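Local coordinates for L-tyrosine isonitrile synthase (Pseudomonas aeruginosa, PDB 3E59), which converts L-tyrosine to its isonitrile, taking the isonitrile carbon from C2 of ribulose 5-phosphate, as part of paerucumarin biosynthesis, at residues S71-P74 with G75-L78; P82-A85 with E86-L90; S131-Q134 with D135-L139. All coordinates share one frame; numbering follows the deposited sequence.

Contact 1: S71-P74 with G75-L78; sequences SPNP and GKVL
Asn73 O accepts a hydrogen bond from Lys76 N at 3.0 Å, closing a type I beta turn with Pro74 and Gly75 at its two corners; the donor stands above the carbonyl plane, 54° out of it. The Asn73 side chain makes a second, tighter turn from the same residue. With CG anti to the backbone N (chi1 -172°), the amide lies beside its own carbonyl, and OD1 takes the N-H of Gly75 at 2.9 Å from above the amide plane, an Asx turn folded over the beta turn. Asn73 is thus engaged twice by the following chain, through backbone oxygen and side-chain oxygen. Its ND2 serves different partners, the backbone oxygens of Glu208, in the last turn of helix 193-210, and of Leu211 just beyond it.

Lys76 crosses the asparagine at about a right angle, its CG 3.7 Å from Asn73 ND2. Bends at chi2 and chi3 then fold the aliphatic chain back over Ser71, whose OG lies 3.3 Å from Lys76 CE. That hydroxyl accepts the N-H of Asn73 at 3.1 Å, making an ST turn, and also bonds to Asp209, which forms a salt bridge with Lys76 NZ; His282 is a further partner of the ammonium. On the other flank, Val77 sets CG2 3.5 Å from Ser71 O.

The chemistry is that of a loop held by polar side chains in place of regular secondary structure: successive serine and asparagine turns fix its path, while Asp209 gathers the Ser71 hydroxyl and the Lys76 charge and ties the loop to helix 193-210.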
loop_
_atom_site.group_PDB
_atom_site.type_symbol
_atom_site.label_atom_id
_atom_site.label_comp_id
_atom_site.label_asym_id
_atom_site.label_seq_id
_atom_site.Cartn_x
_atom_site.Cartn_y
_atom_site.Cartn_z
ATOM N N SER A 71 -9.972 -6.524 -1.351
ATOM C CA SER A 71 -10.597 -7.136 -0.170
ATOM C C SER A 71 -11.576 -8.243 -0.593
ATOM O O SER A 71 -12.312 -8.073 -1.576
ATOM C CB SER A 71 -11.327 -6.069 0.647
ATOM O OG SER A 71 -12.332 -6.633 1.477
ATOM N N PRO A 72 -11.601 -9.378 0.151
ATOM C CA PRO A 72 -12.509 -10.474 -0.218
ATOM C C PRO A 72 -13.959 -10.180 0.142
ATOM O O PRO A 72 -14.844 -10.951 -0.205
ATOM C CB PRO A 72 -11.989 -11.652 0.609
ATOM C CG PRO A 72 -11.370 -11.002 1.827
ATOM C CD PRO A 72 -10.797 -9.699 1.351
ATOM N N ASN A 73 -14.189 -9.077 0.842
ATOM C CA ASN A 73 -15.519 -8.684 1.279
ATOM C C ASN A 73 -16.250 -7.945 0.153
ATOM O O ASN A 73 -15.870 -6.820 -0.192
ATOM C CB ASN A 73 -15.408 -7.797 2.533
ATOM C CG ASN A 73 -16.758 -7.487 3.173
ATOM O OD1 ASN A 73 -17.817 -7.679 2.562
ATOM N ND2 ASN A 73 -16.724 -7.007 4.421
ATOM N N PRO A 74 -17.328 -8.557 -0.397
ATOM C CA PRO A 74 -18.073 -7.920 -1.493
ATOM C C PRO A 74 -18.790 -6.638 -1.066
ATOM O O PRO A 74 -19.256 -5.880 -1.912
ATOM C CB PRO A 74 -19.104 -8.988 -1.908
ATOM C CG PRO A 74 -18.704 -10.258 -1.199
ATOM C CD PRO A 74 -17.914 -9.853 -0.004
ATOM N N GLY A 75 -18.887 -6.405 0.236
ATOM C CA GLY A 75 -19.519 -5.195 0.740
ATOM C C GLY A 75 -18.588 -4.001 0.778
ATOM O O GLY A 75 -19.042 -2.881 1.019
ATOM N N LYS A 76 -17.291 -4.238 0.556
ATOM C CA LYS A 76 -16.254 -3.186 0.646
ATOM C C LYS A 76 -15.753 -2.707 -0.726
ATOM O O LYS A 76 -15.333 -1.562 -0.875
ATOM C CB LYS A 76 -15.047 -3.657 1.479
ATOM C CG LYS A 76 -15.322 -3.954 2.955
ATOM C CD LYS A 76 -14.141 -3.558 3.884
ATOM C CE LYS A 76 -12.784 -3.964 3.340
ATOM N NZ LYS A 76 -11.671 -3.782 4.326
ATOM N N VAL A 77 -15.807 -3.598 -1.713
ATOM C CA VAL A 77 -15.285 -3.346 -3.051
ATOM C C VAL A 77 -16.345 -3.667 -4.101
ATOM O O VAL A 77 -17.312 -4.383 -3.807
ATOM C CB VAL A 77 -13.990 -4.168 -3.319
ATOM C CG1 VAL A 77 -12.866 -3.705 -2.415
ATOM C CG2 VAL A 77 -14.240 -5.669 -3.159
ATOM N N LEU A 78 -16.173 -3.137 -5.318
ATOM C CA LEU A 78 -17.126 -3.399 -6.417
ATOM C C LEU A 78 -16.988 -4.806 -6.999
ATOM O O LEU A 78 -17.985 -5.454 -7.299
ATOM C CB LEU A 78 -16.988 -2.367 -7.539
ATOM C CG LEU A 78 -17.412 -0.923 -7.266
ATOM C CD1 LEU A 78 -16.710 -0.015 -8.243
ATOM C CD2 LEU A 78 -18.916 -0.759 -7.371
#

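Contact 2: P82-A85 with E86-L90; sequences PDMA and ERLSL
Glu86 folds back on the residues that precede its helix, and its carboxylate oxygen OE1 receives the N-H of Asp83 at 3.0 Å. The bond is almost straight at the hydrogen (175°), yet it meets the oxygen from above the carboxylate plane. The bend at chi2 (83°) turns the carboxylate back toward the N terminus and lays CG against the ring of Pro82, 3.9 Å from its CB. Asp83 returns the gesture in the other direction: its OD1 takes the N-H of Ala85 at 3.0 Å on the anti side. The two carboxylate planes are 74° apart, and OD1 of Asp83 comes within 3.4 Å of OE1 of Glu86. The two like charges would probably repel, but Lys70 forms a salt bridge with Glu86 and a long, weak ion pair with Asp83, and the N-H groups at the helix start probably ease them further. The second oxygen of Glu86 hydrogen-bonds the hydroxyl of Tyr133.

Ala85 contributes mainly through its backbone. Its oxygen is gripped twice by Ser89, by N at 3.2 Å and by OG at 2.8 Å, the two donors arriving from opposite faces of the carbonyl plane.

Met84 carries the apolar flank. Bent at chi2 and chi3, it runs obliquely across Leu88, with CG 3.8 Å from Leu88 CD1 and the sulfur resting near Leu88 CG; Phe292 of strand 292-295 touches both residues.

Asp83 as N-cap and Glu86 three residues on form a reciprocal pair of side-chain-to-backbone bonds, the classic capping box, which here starts the helix 84-103.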
loop_
_atom_site.group_PDB
_atom_site.type_symbol
_atom_site.label_atom_id
_atom_site.label_comp_id
_atom_site.label_asym_id
_atom_site.label_seq_id
_atom_site.Cartn_x
_atom_site.Cartn_y
_atom_site.Cartn_z
ATOM N N PRO A 82 -8.982 -4.981 -10.307
ATOM C CA PRO A 82 -8.652 -3.552 -10.205
ATOM C C PRO A 82 -9.693 -2.676 -10.925
ATOM O O PRO A 82 -10.208 -3.069 -11.975
ATOM C CB PRO A 82 -7.303 -3.443 -10.919
ATOM C CG PRO A 82 -6.756 -4.796 -10.985
ATOM C CD PRO A 82 -7.885 -5.774 -10.888
ATOM N N ASP A 83 -10.006 -1.506 -10.362
ATOM C CA ASP A 83 -10.996 -0.615 -10.980
ATOM C C ASP A 83 -10.521 0.840 -10.988
ATOM O O ASP A 83 -9.305 1.104 -10.908
ATOM C CB ASP A 83 -12.402 -0.798 -10.352
ATOM C CG ASP A 83 -12.451 -0.473 -8.854
ATOM O OD1 ASP A 83 -11.690 0.372 -8.355
ATOM O OD2 ASP A 83 -13.282 -1.067 -8.156
ATOM N N MET A 84 -11.459 1.778 -11.097
ATOM C CA MET A 84 -11.109 3.212 -11.134
ATOM C C MET A 84 -10.254 3.676 -9.928
ATOM O O MET A 84 -9.387 4.539 -10.055
ATOM C CB MET A 84 -12.377 4.065 -11.299
ATOM C CG MET A 84 -12.116 5.546 -11.552
ATOM S SD MET A 84 -11.342 5.911 -13.138
ATOM C CE MET A 84 -12.770 5.866 -14.205
ATOM N N ALA A 85 -10.461 3.067 -8.769
ATOM C CA ALA A 85 -9.619 3.375 -7.610
ATOM C C ALA A 85 -8.139 3.005 -7.845
ATOM O O ALA A 85 -7.252 3.834 -7.621
ATOM C CB ALA A 85 -10.167 2.707 -6.355
ATOM N N GLU A 86 -7.865 1.780 -8.302
ATOM C CA GLU A 86 -6.493 1.411 -8.696
ATOM C C GLU A 86 -5.974 2.287 -9.826
ATOM O O GLU A 86 -4.814 2.729 -9.792
ATOM C CB GLU A 86 -6.394 -0.045 -9.144
ATOM C CG GLU A 86 -6.245 -1.056 -8.031
ATOM C CD GLU A 86 -7.570 -1.432 -7.410
ATOM O OE1 GLU A 86 -8.611 -0.855 -7.787
ATOM O OE2 GLU A 86 -7.571 -2.324 -6.556
ATOM N N ARG A 87 -6.834 2.537 -10.820
ATOM C CA ARG A 87 -6.434 3.232 -12.046
ATOM C C ARG A 87 -5.927 4.631 -11.762
ATOM O O ARG A 87 -4.847 5.014 -12.219
ATOM C CB ARG A 87 -7.571 3.280 -13.067
ATOM C CG ARG A 87 -7.205 4.072 -14.341
ATOM C CD ARG A 87 -8.308 4.006 -15.382
ATOM N NE ARG A 87 -8.863 2.659 -15.534
ATOM C CZ ARG A 87 -8.427 1.754 -16.412
ATOM N NH1 ARG A 87 -7.414 2.035 -17.228
ATOM N NH2 ARG A 87 -9.010 0.563 -16.478
ATOM N N LEU A 88 -6.696 5.387 -10.989
ATOM C CA LEU A 88 -6.299 6.753 -10.639
ATOM C C LEU A 88 -5.107 6.786 -9.690
ATOM O O LEU A 88 -4.306 7.715 -9.739
ATOM C CB LEU A 88 -7.482 7.510 -10.050
ATOM C CG LEU A 88 -8.601 7.834 -11.043
ATOM C CD1 LEU A 88 -9.808 8.282 -10.284
ATOM C CD2 LEU A 88 -8.150 8.916 -12.035
ATOM N N SER A 89 -4.994 5.783 -8.821
ATOM C CA SER A 89 -3.837 5.689 -7.931
ATOM C C SER A 89 -2.546 5.433 -8.711
ATOM O O SER A 89 -1.512 6.077 -8.454
ATOM C CB SER A 89 -4.040 4.610 -6.867
ATOM O OG SER A 89 -5.159 4.914 -6.062
ATOM N N LEU A 90 -2.599 4.492 -9.654
ATOM C CA LEU A 90 -1.419 4.172 -10.470
ATOM C C LEU A 90 -1.041 5.326 -11.390
ATOM O O LEU A 90 0.145 5.567 -11.654
ATOM C CB LEU A 90 -1.640 2.898 -11.286
ATOM C CG LEU A 90 -1.760 1.582 -10.496
ATOM C CD1 LEU A 90 -2.462 0.515 -11.336
ATOM C CD2 LEU A 90 -0.379 1.124 -10.008
#

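Contact 3: S131-Q134 with D135-L139; sequences SAYQ and DALRL
Leu137 reaches the ring of Tyr133 one helical turn earlier, its CD1 lying 4.0 Å from Tyr133 CE1, equally close to OH and slightly farther from CZ. Both side chains leave the backbone with CG anti to N (chi1 -173° for the tyrosine, -158° for the leucine), which carries the ring and the isobutyl group out on one flank of the helix; the tyrosine hydroxyl is hydrogen-bonded to Glu86 of helix 84-103. Beneath them Leu137 N bonds to Tyr133 O at 2.8 Å. Both residues are buried, and their packing against helix 84-103 makes this the tight flank. Beside it the Ala136 methyl lies against Ala132 O, which also accepts the regular backbone bond from Ala136 N.

The other flank is looser and more polar. Asp135 N bonds to Ser131 O at 3.1 Å, while the aspartate side chain (chi1 -66°) curls back over that carbonyl, with OD2 3.2 Å away; both are acceptors, so this approach contributes no bond. Exposed Arg138 extends outward, where it forms a weak, long ion pair with Asp156.

The apolar flank faces inward: Leu137 packs on Glu86 and Leu90 of helix 84-103, and Tyr133 and Ala136 rest on Pro82 just before it. On the solvent side, Ser131 is held by Arg117, and Arg138 touches the loop at Asn153, beyond strand 149-151.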
loop_
_atom_site.group_PDB
_atom_site.type_symbol
_atom_site.label_atom_id
_atom_site.label_comp_id
_atom_site.label_asym_id
_atom_site.label_seq_id
_atom_site.Cartn_x
_atom_site.Cartn_y
_atom_site.Cartn_z
ATOM N N SER A 131 -3.154 -13.989 -8.644
ATOM C CA SER A 131 -2.595 -14.021 -9.996
ATOM C C SER A 131 -3.420 -13.217 -10.999
ATOM O O SER A 131 -2.855 -12.535 -11.840
ATOM C CB SER A 131 -2.416 -15.459 -10.484
ATOM O OG SER A 131 -1.228 -16.020 -9.958
ATOM N N ALA A 132 -4.748 -13.307 -10.909
ATOM C CA ALA A 132 -5.645 -12.538 -11.781
ATOM C C ALA A 132 -5.534 -11.023 -11.526
ATOM O O ALA A 132 -5.526 -10.218 -12.470
ATOM C CB ALA A 132 -7.075 -13.007 -11.611
ATOM N N TYR A 133 -5.443 -10.646 -10.252
ATOM C CA TYR A 133 -5.262 -9.246 -9.872
ATOM C C TYR A 133 -3.919 -8.693 -10.355
ATOM O O TYR A 133 -3.859 -7.560 -10.856
ATOM C CB TYR A 133 -5.407 -9.071 -8.359
ATOM C CG TYR A 133 -5.402 -7.631 -7.881
ATOM C CD1 TYR A 133 -4.208 -7.004 -7.507
ATOM C CD2 TYR A 133 -6.594 -6.900 -7.790
ATOM C CE1 TYR A 133 -4.195 -5.684 -7.056
ATOM C CE2 TYR A 133 -6.594 -5.574 -7.345
ATOM C CZ TYR A 133 -5.390 -4.976 -6.984
ATOM O OH TYR A 133 -5.383 -3.681 -6.532
ATOM N N GLN A 134 -2.865 -9.496 -10.178
ATOM C CA GLN A 134 -1.516 -9.177 -10.652
ATOM C C GLN A 134 -1.512 -8.869 -12.149
ATOM O O GLN A 134 -0.996 -7.835 -12.578
ATOM C CB GLN A 134 -0.548 -10.333 -10.353
ATOM C CG GLN A 134 0.045 -10.332 -8.934
ATOM C CD GLN A 134 1.011 -11.489 -8.665
ATOM O OE1 GLN A 134 1.258 -11.846 -7.514
ATOM N NE2 GLN A 134 1.555 -12.078 -9.725
ATOM N N ASP A 135 -2.108 -9.774 -12.923
ATOM C CA ASP A 135 -2.147 -9.695 -14.387
ATOM C C ASP A 135 -2.955 -8.488 -14.841
ATOM O O ASP A 135 -2.570 -7.796 -15.783
ATOM C CB ASP A 135 -2.745 -10.984 -14.996
ATOM C CG ASP A 135 -1.877 -12.219 -14.763
ATOM O OD1 ASP A 135 -0.675 -12.074 -14.455
ATOM O OD2 ASP A 135 -2.407 -13.349 -14.889
ATOM N N ALA A 136 -4.073 -8.251 -14.163
ATOM C CA ALA A 136 -4.961 -7.137 -14.482
ATOM C C ALA A 136 -4.349 -5.779 -14.106
ATOM O O ALA A 136 -4.564 -4.786 -14.806
ATOM C CB ALA A 136 -6.313 -7.330 -13.807
ATOM N N LEU A 137 -3.581 -5.744 -13.016
ATOM C CA LEU A 137 -2.883 -4.520 -12.601
ATOM C C LEU A 137 -1.822 -4.083 -13.615
ATOM O O LEU A 137 -1.764 -2.902 -13.977
ATOM C CB LEU A 137 -2.239 -4.684 -11.221
ATOM C CG LEU A 137 -1.950 -3.375 -10.480
ATOM C CD1 LEU A 137 -3.210 -2.887 -9.766
ATOM C CD2 LEU A 137 -0.806 -3.535 -9.492
ATOM N N ARG A 138 -0.988 -5.036 -14.052
ATOM C CA ARG A 138 0.002 -4.824 -15.119
ATOM C C ARG A 138 -0.636 -4.296 -16.403
ATOM O O ARG A 138 -0.103 -3.394 -17.045
ATOM C CB ARG A 138 0.754 -6.122 -15.435
ATOM C CG ARG A 138 1.858 -6.477 -14.440
ATOM C CD ARG A 138 2.589 -7.755 -14.864
ATOM N NE ARG A 138 3.624 -8.168 -13.907
ATOM C CZ ARG A 138 4.932 -7.934 -14.053
ATOM N NH1 ARG A 138 5.384 -7.283 -15.121
ATOM N NH2 ARG A 138 5.796 -8.355 -13.133
ATOM N N LEU A 139 -1.771 -4.886 -16.769
ATOM C CA LEU A 139 -2.512 -4.503 -17.958
ATOM C C LEU A 139 -3.020 -3.069 -17.799
ATOM O O LEU A 139 -3.015 -2.291 -18.747
ATOM C CB LEU A 139 -3.669 -5.488 -18.179
ATOM C CG LEU A 139 -4.115 -5.877 -19.589
ATOM C CD1 LEU A 139 -2.943 -6.050 -20.568
ATOM C CD2 LEU A 139 -4.949 -7.152 -19.523
#

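Contacts 2 and 3 hold neighbouring elements, helices 84-103 and 127-144, which join consecutive strands of the parallel sheet (60-64, 108-112 and 149-151) in a Rossmann-like arrangement. Their centres lie about 12 Å apart, and both polar and apolar contacts join them. Contact 2 is buried and rich in satisfied polar groups at a helix start; contact 3 lies in mid-helix, partly buried, with one flank inward and the other toward solvent, and there the backbone bonds dominate. Contact 1, in the loop leading to helix 84-103, is partly buried and depends on side-chain turns; it touches contact 2 where Leu78 packs on Asp83, but stays about 7 Å from contact 3 at the nearest atoms.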